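Local coordinates for putative oxidoreductase (Bacteroides fragilis NCTC 9343, PDB 3FHL), which is a putative oxidoreductase of the Gfo/Idh/MocA family that probably binds a nicotinamide dinucleotide cofactor in its Rossmann domain, at residues T99-T102 against K103-E106; V71-D75 against N76-E80. One frame throughout, in Å; residues are numbered along the deposited sequence.

Contact 1: residues T99-T102 against K103-E106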
# COMPACT_ATOMS: atom_id res chain seq x y z
N THR C 99 29.11 -9.12 0.24
CA THR C 99 30.06 -9.39 -0.84
C THR C 99 29.52 -8.81 -2.14
O THR C 99 28.34 -8.45 -2.22
CB THR C 99 30.29 -10.89 -1.06
OG1 THR C 99 29.02 -11.55 -1.13
CG2 THR C 99 31.11 -11.50 0.06
N SER C 100 30.38 -8.74 -3.15
CA SER C 100 29.96 -8.27 -4.46
C SER C 100 29.11 -9.31 -5.19
O SER C 100 28.23 -8.95 -5.97
CB SER C 100 31.16 -7.84 -5.31
OG SER C 100 31.97 -8.94 -5.67
N THR C 101 29.36 -10.60 -4.93
CA THR C 101 28.56 -11.69 -5.51
C THR C 101 28.10 -12.70 -4.46
O THR C 101 28.70 -12.82 -3.40
CB THR C 101 29.32 -12.47 -6.65
OG1 THR C 101 30.20 -13.44 -6.08
CG2 THR C 101 30.09 -11.54 -7.58
N THR C 102 27.04 -13.44 -4.80
CA THR C 102 26.47 -14.50 -3.96
C THR C 102 27.43 -15.67 -3.75
O THR C 102 27.52 -16.22 -2.65
CB THR C 102 25.12 -15.00 -4.55
OG1 THR C 102 24.19 -13.92 -4.59
CG2 THR C 102 24.52 -16.14 -3.71
N LYS C 103 28.16 -16.02 -4.81
CA LYS C 103 29.16 -17.09 -4.78
C LYS C 103 30.29 -16.80 -3.78
O LYS C 103 30.74 -17.70 -3.07
CB LYS C 103 29.74 -17.29 -6.19
CG LYS C 103 30.49 -18.59 -6.40
CD LYS C 103 30.95 -18.71 -7.85
CE LYS C 103 31.63 -20.04 -8.12
NZ LYS C 103 31.97 -20.21 -9.57
N GLN C 104 30.73 -15.54 -3.73
CA GLN C 104 31.73 -15.06 -2.77
C GLN C 104 31.21 -15.15 -1.34
O GLN C 104 31.95 -15.51 -0.42
CB GLN C 104 32.06 -13.61 -3.08
CG GLN C 104 33.01 -13.38 -4.25
CD GLN C 104 33.27 -11.90 -4.47
OE1 GLN C 104 32.51 -11.05 -3.99
NE2 GLN C 104 34.33 -11.57 -5.18
N GLY C 105 29.94 -14.80 -1.16
CA GLY C 105 29.27 -14.90 0.13
C GLY C 105 29.14 -16.33 0.61
O GLY C 105 29.44 -16.62 1.78
N GLU C 106 28.72 -17.23 -0.27
CA GLU C 106 28.65 -18.66 0.06
C GLU C 106 30.03 -19.23 0.42
O GLU C 106 30.14 -20.06 1.32
CB GLU C 106 28.00 -19.46 -1.07
CG GLU C 106 26.51 -19.16 -1.24
CD GLU C 106 25.85 -19.88 -2.41
OE1 GLU C 106 26.54 -20.14 -3.43
OE2 GLU C 106 24.64 -20.17 -2.31

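Contact 2: residues V71-D75 against N76-E80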
# COMPACT_ATOMS: atom_id res chain seq x y z
N VAL C 71 34.28 -5.47 9.87
CA VAL C 71 34.62 -5.05 8.50
C VAL C 71 33.60 -4.00 8.02
O VAL C 71 32.48 -4.34 7.61
CB VAL C 71 34.74 -6.29 7.55
CG1 VAL C 71 35.01 -5.90 6.09
CG2 VAL C 71 35.84 -7.23 8.04
N ASN C 72 33.99 -2.73 8.11
CA ASN C 72 33.10 -1.63 7.72
C ASN C 72 33.82 -0.64 6.79
O ASN C 72 33.59 0.57 6.83
CB ASN C 72 32.56 -0.93 8.97
CG ASN C 72 33.65 -0.26 9.78
OD1 ASN C 72 34.77 -0.75 9.87
ND2 ASN C 72 33.33 0.89 10.35
N THR C 73 34.69 -1.20 5.95
CA THR C 73 35.49 -0.47 4.97
C THR C 73 34.67 -0.22 3.69
O THR C 73 33.52 -0.67 3.62
CB THR C 73 36.77 -1.28 4.66
OG1 THR C 73 36.44 -2.66 4.53
CG2 THR C 73 37.78 -1.13 5.77
N PRO C 74 35.23 0.51 2.67
CA PRO C 74 34.49 0.67 1.40
C PRO C 74 34.10 -0.65 0.74
O PRO C 74 34.82 -1.65 0.86
CB PRO C 74 35.49 1.41 0.51
CG PRO C 74 36.33 2.19 1.46
CD PRO C 74 36.51 1.25 2.63
N ASP C 75 32.96 -0.62 0.05
CA ASP C 75 32.23 -1.81 -0.42
C ASP C 75 33.03 -2.88 -1.18
O ASP C 75 32.77 -4.07 -1.01
CB ASP C 75 31.03 -1.39 -1.28
CG ASP C 75 30.11 -0.37 -0.60
OD1 ASP C 75 30.37 0.03 0.56
OD2 ASP C 75 29.11 0.04 -1.24
N ASN C 76 33.99 -2.43 -1.99
CA ASN C 76 34.78 -3.34 -2.84
C ASN C 76 35.74 -4.26 -2.08
O ASN C 76 36.13 -5.32 -2.59
CB ASN C 76 35.53 -2.56 -3.92
CG ASN C 76 34.72 -2.37 -5.18
OD1 ASN C 76 34.58 -1.25 -5.68
ND2 ASN C 76 34.17 -3.46 -5.71
N THR C 77 36.12 -3.86 -0.87
CA THR C 77 37.05 -4.64 -0.07
C THR C 77 36.41 -5.79 0.72
O THR C 77 37.12 -6.69 1.15
CB THR C 77 37.84 -3.75 0.93
OG1 THR C 77 36.95 -3.24 1.93
CG2 THR C 77 38.53 -2.58 0.22
N HIS C 78 35.08 -5.79 0.87
CA HIS C 78 34.41 -6.62 1.89
C HIS C 78 34.65 -8.12 1.81
O HIS C 78 34.90 -8.75 2.83
CB HIS C 78 32.92 -6.30 1.99
CG HIS C 78 32.62 -5.02 2.71
ND1 HIS C 78 31.37 -4.72 3.21
CD2 HIS C 78 33.40 -3.96 3.00
CE1 HIS C 78 31.40 -3.53 3.79
NE2 HIS C 78 32.62 -3.04 3.66
N TYR C 79 34.59 -8.68 0.61
CA TYR C 79 34.92 -10.09 0.41
C TYR C 79 36.38 -10.38 0.77
O TYR C 79 36.66 -11.32 1.52
CB TYR C 79 34.64 -10.52 -1.03
CG TYR C 79 35.27 -11.82 -1.45
CD1 TYR C 79 34.80 -13.04 -0.97
CD2 TYR C 79 36.34 -11.83 -2.36
CE1 TYR C 79 35.38 -14.24 -1.37
CE2 TYR C 79 36.93 -13.03 -2.76
CZ TYR C 79 36.44 -14.23 -2.27
OH TYR C 79 37.02 -15.40 -2.67
N GLU C 80 37.30 -9.57 0.25
CA GLU C 80 38.74 -9.77 0.46
C GLU C 80 39.08 -9.62 1.94
O GLU C 80 39.77 -10.46 2.52
CB GLU C 80 39.57 -8.77 -0.37
CG GLU C 80 41.09 -9.02 -0.36
CD GLU C 80 41.93 -7.83 -0.84
OE1 GLU C 80 41.42 -6.96 -1.59
OE2 GLU C 80 43.12 -7.76 -0.47

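Contact 1: residues T99-T102 against K103-E106
The amide oxygen of Gln104 folds back over the turn before its helix and gathers three donors there. The shortest bond comes from the hydroxyl of Ser100, with OG 2.8 Å from Gln104 OE1. It comes from above the amide plane, 37° out of it. Ser100 N and Thr101 N add weak bonds to Gln104 OE1. The side chain gets there because CG lies beside the backbone N (chi1 -78°) and the chain beyond is extended.

Thr101 is the N-cap of helix 102-115. Its OG1 accepts from Gln104 N at 3.2 Å, and the bond is fairly straight, with an N-H...O angle of 162°. The weak return bond from Thr101 N to Gln104 OE1 completes a capping box. The side chains of Thr101 and Gln104 cross at about a right angle, and Gln104 CG packs 3.4 Å from Thr101 OG1.

Thr101 O is gripped from both faces of its plane. Thr99 OG1 donates to Thr101 O at 2.6 Å on one face. Gly105 N donates to Thr101 O at 3.2 Å on the other, as the first turn of the helix begins. Thr99 CG2 also lies against the backbone of Gly105, 3.7 Å from Gly105 N. One residue on, Glu106 N binds Thr102 O at 2.9 Å. Beside that bond Thr102 CG2 touches the carboxylate carbon of Glu106.

Contact 2: residues V71-D75 against N76-E80
The His78 ring packs against Val71 and Thr73 in the tight part of this contact, in the bend between strand 68-71 and helix 78-87. Val71 and His78 are buried. Val71 CG1 lies over one face of the imidazole, 4.0 Å from His78 CD2, and Asp75 CA over the other, offset toward the rim. His78 NE2 donates to Thr73 O at 2.5 Å, an unusually short length whose exact value is doubtful. The N-H...O angle is 147°, and the nitrogen sits 41° out of the carbonyl plane. His78 ND1 is hydrogen-bonded to Pro97 O and weakly to Glu95 O. With both nitrogens bonded, the rotation of the ring is fixed.

The bend leaves the C-terminal end of strand 68-71 in the parallel Rossmann sheet. Glu95 and Pro97 belong to the Glu-Lys-Pro motif known in the Gfo/Idh/MocA family. A second knot of bonds lies beside the ring. Thr73 OG1 donates to Thr77 OG1 at 2.7 Å. Thr77 OG1 in turn donates a hydrogen bond to Pro74 O at 2.9 Å, in the carbonyl plane. It can serve both because it stands between the backbone N and the carbonyl carbon (chi1 68°). Pro74 O takes a second bond from Thr77 N at 3.1 Å, closing the turn. At the helix start, His78 N makes a weak backbone bond to Asp75 O.

The outer side is looser. Pro74, Asp75 and Asn76 are exposed. CB of Asp75 points away from Asn76-Glu80, and Asp75 OD1 stays 4.9 Å from His78 NE2.

How the contacts relate
Contact 2 comes first along the chain and contact 1 follows, with the rest of helix 78-87 and strand 91-95 between them. Both are strand-to-helix bends of the same Rossmann domain, with centres about 12 Å apart. Tyr79 joins them directly. Its ring packs on Gln104, with Tyr79 CD2 3.5 Å from Gln104 NE2. Its CB meets the methyl of Thr99, with Tyr79 CB 3.8 Å from Thr99 CG2. Tyr79 OH then hydrogen-bonds Glu107 on helix 102-115, so the starts of the two helices are tied side by side. Such bends commonly border the dinucleotide pocket in Rossmann folds, which is consistent with a place near the cofactor.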